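Local coordinates for vacuolar protein sorting-associated protein 54 (Mus musculus, PDB 3N1E) that probably serves, as a subunit of the GARP tethering complex, in retrograde transport from endosomes to the trans-Golgi network, this chain being the C-terminal domain of the subunit, at residues T77-K89 with L126-I139. Numbering follows the deposited sequence.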
loop_
_atom_site.group_PDB
_atom_site.type_symbol
_atom_site.label_atom_id
_atom_site.label_comp_id
_atom_site.label_asym_id
_atom_site.label_seq_id
_atom_site.Cartn_x
_atom_site.Cartn_y
_atom_site.Cartn_z
ATOM N N THR A 77 -5.956 9.217 -3.480
ATOM C CA THR A 77 -4.696 8.826 -2.814
ATOM C C THR A 77 -4.995 7.716 -1.804
ATOM O O THR A 77 -4.244 6.744 -1.675
ATOM C CB THR A 77 -4.068 10.013 -2.084
ATOM O OG1 THR A 77 -3.618 10.967 -3.055
ATOM C CG2 THR A 77 -2.865 9.584 -1.211
ATOM N N GLN A 78 -6.087 7.877 -1.073
ATOM C CA GLN A 78 -6.564 6.814 -0.180
ATOM C C GLN A 78 -6.847 5.500 -0.942
ATOM O O GLN A 78 -6.397 4.398 -0.543
ATOM C CB GLN A 78 -7.820 7.319 0.549
ATOM C CG GLN A 78 -7.517 8.356 1.612
ATOM C CD GLN A 78 -8.772 9.063 2.121
ATOM O OE1 GLN A 78 -9.830 8.984 1.499
ATOM N NE2 GLN A 78 -8.646 9.776 3.208
ATOM N N MET A 79 -7.548 5.613 -2.071
ATOM C CA MET A 79 -7.863 4.424 -2.889
ATOM C C MET A 79 -6.595 3.761 -3.431
ATOM O O MET A 79 -6.513 2.522 -3.479
ATOM C CB MET A 79 -8.830 4.763 -4.046
ATOM C CG MET A 79 -10.197 5.291 -3.659
ATOM S SD MET A 79 -11.185 4.204 -2.626
ATOM C CE MET A 79 -10.831 4.840 -0.986
ATOM N N LEU A 80 -5.610 4.580 -3.839
ATOM C CA LEU A 80 -4.346 4.068 -4.340
ATOM C C LEU A 80 -3.658 3.247 -3.261
ATOM O O LEU A 80 -3.195 2.131 -3.527
ATOM C CB LEU A 80 -3.438 5.212 -4.787
ATOM C CG LEU A 80 -1.997 4.877 -5.116
ATOM C CD1 LEU A 80 -1.889 3.933 -6.310
ATOM C CD2 LEU A 80 -1.187 6.169 -5.353
ATOM N N PHE A 81 -3.607 3.798 -2.055
ATOM C CA PHE A 81 -2.944 3.099 -0.962
ATOM C C PHE A 81 -3.663 1.845 -0.527
ATOM O O PHE A 81 -3.005 0.899 -0.112
ATOM C CB PHE A 81 -2.584 4.038 0.213
ATOM C CG PHE A 81 -1.257 4.698 0.022
ATOM C CD1 PHE A 81 -0.083 4.125 0.544
ATOM C CD2 PHE A 81 -1.160 5.844 -0.751
ATOM C CE1 PHE A 81 1.175 4.730 0.322
ATOM C CE2 PHE A 81 0.081 6.446 -0.984
ATOM C CZ PHE A 81 1.246 5.891 -0.438
ATOM N N LEU A 82 -4.994 1.808 -0.660
ATOM C CA LEU A 82 -5.709 0.546 -0.409
ATOM C C LEU A 82 -5.319 -0.543 -1.409
ATOM O O LEU A 82 -5.167 -1.689 -1.018
ATOM C CB LEU A 82 -7.230 0.749 -0.377
ATOM C CG LEU A 82 -7.658 1.542 0.849
ATOM C CD1 LEU A 82 -9.107 1.971 0.611
ATOM C CD2 LEU A 82 -7.558 0.722 2.178
ATOM N N ARG A 83 -5.117 -0.173 -2.676
ATOM C CA ARG A 83 -4.661 -1.127 -3.699
ATOM C C ARG A 83 -3.225 -1.589 -3.472
ATOM O O ARG A 83 -2.896 -2.769 -3.652
ATOM C CB ARG A 83 -4.800 -0.547 -5.127
ATOM C CG ARG A 83 -6.233 -0.187 -5.468
ATOM C CD ARG A 83 -6.466 0.130 -6.958
ATOM N NE ARG A 83 -7.873 -0.215 -7.246
ATOM C CZ ARG A 83 -8.525 0.038 -8.378
ATOM N NH1 ARG A 83 -7.924 0.669 -9.387
ATOM N NH2 ARG A 83 -9.802 -0.328 -8.492
ATOM N N ILE A 84 -2.361 -0.649 -3.137
ATOM C CA ILE A 84 -0.971 -0.961 -2.807
ATOM C C ILE A 84 -0.968 -1.915 -1.605
ATOM O O ILE A 84 -0.289 -2.939 -1.620
ATOM C CB ILE A 84 -0.165 0.316 -2.426
ATOM C CG1 ILE A 84 -0.007 1.292 -3.609
ATOM C CG2 ILE A 84 1.196 -0.053 -1.844
ATOM C CD1 ILE A 84 0.338 0.701 -4.902
ATOM N N ASN A 85 -1.741 -1.588 -0.575
ATOM C CA ASN A 85 -1.841 -2.468 0.599
ATOM C C ASN A 85 -2.320 -3.878 0.251
ATOM O O ASN A 85 -1.844 -4.855 0.809
ATOM C CB ASN A 85 -2.753 -1.838 1.671
ATOM C CG ASN A 85 -2.835 -2.648 2.936
ATOM O OD1 ASN A 85 -3.910 -3.155 3.318
ATOM N ND2 ASN A 85 -1.733 -2.797 3.580
ATOM N N ALA A 86 -3.271 -3.979 -0.667
ATOM C CA ALA A 86 -3.782 -5.288 -1.061
ATOM C C ALA A 86 -2.670 -6.114 -1.710
ATOM O O ALA A 86 -2.560 -7.299 -1.453
ATOM C CB ALA A 86 -4.949 -5.125 -2.022
ATOM N N SER A 87 -1.857 -5.474 -2.556
ATOM C CA SER A 87 -0.715 -6.138 -3.167
ATOM C C SER A 87 0.321 -6.578 -2.129
ATOM O O SER A 87 0.811 -7.696 -2.180
ATOM C CB SER A 87 -0.048 -5.202 -4.195
ATOM O OG SER A 87 1.177 -5.765 -4.655
ATOM N N TYR A 88 0.659 -5.679 -1.204
ATOM C CA TYR A 88 1.565 -6.008 -0.132
ATOM C C TYR A 88 1.093 -7.260 0.643
ATOM O O TYR A 88 1.871 -8.197 0.866
ATOM C CB TYR A 88 1.708 -4.793 0.795
ATOM C CG TYR A 88 2.392 -5.092 2.099
ATOM C CD1 TYR A 88 1.646 -5.297 3.249
ATOM C CD2 TYR A 88 3.777 -5.183 2.172
ATOM C CE1 TYR A 88 2.284 -5.580 4.472
ATOM C CE2 TYR A 88 4.415 -5.448 3.377
ATOM C CZ TYR A 88 3.664 -5.652 4.502
ATOM O OH TYR A 88 4.300 -5.911 5.701
ATOM N N LYS A 89 -0.172 -7.277 1.029
ATOM C CA LYS A 89 -0.728 -8.381 1.804
ATOM C C LYS A 89 -0.671 -9.675 1.005
ATOM O O LYS A 89 -0.378 -10.715 1.571
ATOM C CB LYS A 89 -2.169 -8.110 2.234
ATOM C CG LYS A 89 -2.246 -7.033 3.317
ATOM C CD LYS A 89 -3.655 -6.901 3.911
ATOM C CE LYS A 89 -4.651 -6.473 2.880
ATOM N NZ LYS A 89 -6.013 -6.492 3.521
ATOM N N LEU A 126 1.174 8.724 7.247
ATOM C CA LEU A 126 1.177 9.561 6.037
ATOM C C LEU A 126 -0.090 10.413 5.916
ATOM O O LEU A 126 -1.187 9.945 6.230
ATOM C CB LEU A 126 1.366 8.672 4.797
ATOM C CG LEU A 126 2.713 7.952 4.747
ATOM C CD1 LEU A 126 2.693 6.887 3.657
ATOM C CD2 LEU A 126 3.889 8.946 4.559
ATOM N N LYS A 127 0.064 11.667 5.469
ATOM C CA LYS A 127 -1.092 12.592 5.399
ATOM C C LYS A 127 -2.240 12.002 4.615
ATOM O O LYS A 127 -2.054 11.570 3.470
ATOM C CB LYS A 127 -0.700 13.916 4.739
ATOM C CG LYS A 127 0.198 14.784 5.557
ATOM C CD LYS A 127 0.355 16.129 4.833
ATOM C CE LYS A 127 1.814 16.570 4.768
ATOM N NZ LYS A 127 1.925 17.975 4.265
ATOM N N GLY A 128 -3.422 12.017 5.227
ATOM C CA GLY A 128 -4.646 11.503 4.611
ATOM C C GLY A 128 -4.944 10.023 4.825
ATOM O O GLY A 128 -6.032 9.555 4.466
ATOM N N LEU A 129 -3.996 9.281 5.407
ATOM C CA LEU A 129 -4.147 7.820 5.485
ATOM C C LEU A 129 -4.474 7.256 6.875
ATOM O O LEU A 129 -4.515 6.038 7.068
ATOM C CB LEU A 129 -2.899 7.122 4.918
ATOM C CG LEU A 129 -2.443 7.535 3.506
ATOM C CD1 LEU A 129 -1.335 6.592 3.085
ATOM C CD2 LEU A 129 -3.593 7.501 2.486
ATOM N N LYS A 130 -4.713 8.133 7.842
ATOM C CA LYS A 130 -4.807 7.682 9.229
ATOM C C LYS A 130 -5.912 6.625 9.468
ATOM O O LYS A 130 -5.716 5.654 10.247
ATOM C CB LYS A 130 -4.973 8.891 10.145
ATOM C CG LYS A 130 -5.367 8.575 11.586
ATOM C CD LYS A 130 -5.433 9.878 12.400
ATOM C CE LYS A 130 -6.018 11.041 11.587
ATOM N NZ LYS A 130 -7.501 10.946 11.409
ATOM N N ASP A 131 -7.052 6.799 8.805
ATOM C CA ASP A 131 -8.189 5.917 9.046
ATOM C C ASP A 131 -8.417 4.857 7.962
ATOM O O ASP A 131 -9.486 4.260 7.900
ATOM C CB ASP A 131 -9.470 6.721 9.295
ATOM C CG ASP A 131 -9.368 7.620 10.496
ATOM O OD1 ASP A 131 -8.924 7.161 11.566
ATOM O OD2 ASP A 131 -9.733 8.806 10.368
ATOM N N LEU A 132 -7.408 4.600 7.125
ATOM C CA LEU A 132 -7.494 3.466 6.216
ATOM C C LEU A 132 -7.685 2.154 6.965
ATOM O O LEU A 132 -7.021 1.895 7.979
ATOM C CB LEU A 132 -6.241 3.378 5.347
ATOM C CG LEU A 132 -6.366 3.858 3.901
ATOM C CD1 LEU A 132 -6.716 5.317 3.825
ATOM C CD2 LEU A 132 -5.064 3.547 3.143
ATOM N N ASP A 133 -8.620 1.360 6.471
ATOM C CA ASP A 133 -8.930 0.035 7.030
ATOM C C ASP A 133 -8.058 -0.970 6.271
ATOM O O ASP A 133 -8.389 -1.408 5.163
ATOM C CB ASP A 133 -10.405 -0.266 6.782
ATOM C CG ASP A 133 -10.829 -1.618 7.295
ATOM O OD1 ASP A 133 -9.982 -2.380 7.837
ATOM O OD2 ASP A 133 -12.045 -1.913 7.146
ATOM N N LEU A 134 -6.931 -1.316 6.881
ATOM C CA LEU A 134 -5.932 -2.141 6.203
ATOM C C LEU A 134 -6.189 -3.633 6.277
ATOM O O LEU A 134 -5.639 -4.406 5.476
ATOM C CB LEU A 134 -4.547 -1.831 6.790
ATOM C CG LEU A 134 -4.110 -0.362 6.673
ATOM C CD1 LEU A 134 -2.733 -0.231 7.361
ATOM C CD2 LEU A 134 -4.049 0.107 5.196
ATOM N N ASN A 135 -6.995 -4.037 7.263
ATOM C CA ASN A 135 -7.345 -5.457 7.486
ATOM C C ASN A 135 -6.125 -6.350 7.419
ATOM O O ASN A 135 -6.064 -7.274 6.600
ATOM C CB ASN A 135 -8.392 -5.917 6.465
ATOM C CG ASN A 135 -8.939 -7.338 6.733
ATOM O OD1 ASN A 135 -9.543 -7.939 5.842
ATOM N ND2 ASN A 135 -8.706 -7.873 7.934
ATOM N N MET A 136 -5.139 -6.047 8.258
ATOM C CA MET A 136 -3.894 -6.782 8.187
ATOM C C MET A 136 -4.031 -8.238 8.642
ATOM O O MET A 136 -3.216 -9.086 8.255
ATOM C CB MET A 136 -2.818 -6.060 8.974
ATOM C CG MET A 136 -1.674 -5.688 8.111
ATOM S SD MET A 136 -1.994 -4.569 6.701
ATOM C CE MET A 136 -0.531 -5.083 5.853
ATOM N N ALA A 137 -5.059 -8.523 9.445
ATOM C CA ALA A 137 -5.324 -9.907 9.913
ATOM C C ALA A 137 -5.512 -10.909 8.762
ATOM O O ALA A 137 -5.294 -12.108 8.943
ATOM C CB ALA A 137 -6.534 -9.935 10.846
ATOM N N GLU A 138 -5.899 -10.412 7.585
ATOM C CA GLU A 138 -6.004 -11.206 6.356
ATOM C C GLU A 138 -4.738 -12.011 6.010
ATOM O O GLU A 138 -4.816 -13.063 5.387
ATOM C CB GLU A 138 -6.418 -10.286 5.193
ATOM C CG GLU A 138 -6.291 -10.872 3.795
ATOM C CD GLU A 138 -7.025 -10.062 2.739
ATOM O OE1 GLU A 138 -7.158 -8.828 2.897
ATOM O OE2 GLU A 138 -7.489 -10.683 1.750
ATOM N N ILE A 139 -3.567 -11.522 6.402
ATOM C CA ILE A 139 -2.311 -12.213 6.036
ATOM C C ILE A 139 -2.153 -13.598 6.668
ATOM O O ILE A 139 -1.289 -14.365 6.233
ATOM C CB ILE A 139 -1.054 -11.378 6.372
ATOM C CG1 ILE A 139 -0.823 -11.280 7.894
ATOM C CG2 ILE A 139 -1.125 -10.003 5.648
ATOM C CD1 ILE A 139 0.423 -10.442 8.269
#
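Lys89 makes most of the polar contact between helix 74-98 and the segment 126-139, which follows helix 107-124. Its NZ forms a salt bridge with Glu138 OE1 at 2.7 Å, meeting the carboxylate on its anti side. The same NZ donates to Leu134 O at 2.9 Å and to Asn135 O at 3.2 Å. At Asn135 O it comes from above the carbonyl plane, while Glu138 N approaches from the opposite face. A bend at chi3 (-63°) turns the lysine end into this group of oxygens. At the other end, Gln78 NE2 donates to Gly128 O over 2.9 Å. This bond is nearly straight (169°) and lies in the carbonyl plane.

Apolar side chains pack next to this bond and on toward the middle. Leu129 CD1 sits over one face of the Phe81 ring in a CH-pi contact, 3.8 Å from the ring centroid. Leu132 spreads its two methyls: CD1 meets Gln78 CG at 3.8 Å, and CD2 lies against Phe81 CB and Leu82. Helix 52-68 also packs on Phe81, through Met61 and Met64.

The turns and 3-10 segment are thus held along helix 74-98 by polar bonds near each end and by leucine packing next to the Gln78 bond. The acidic partner and two carbonyls probably stabilise the lysine charge.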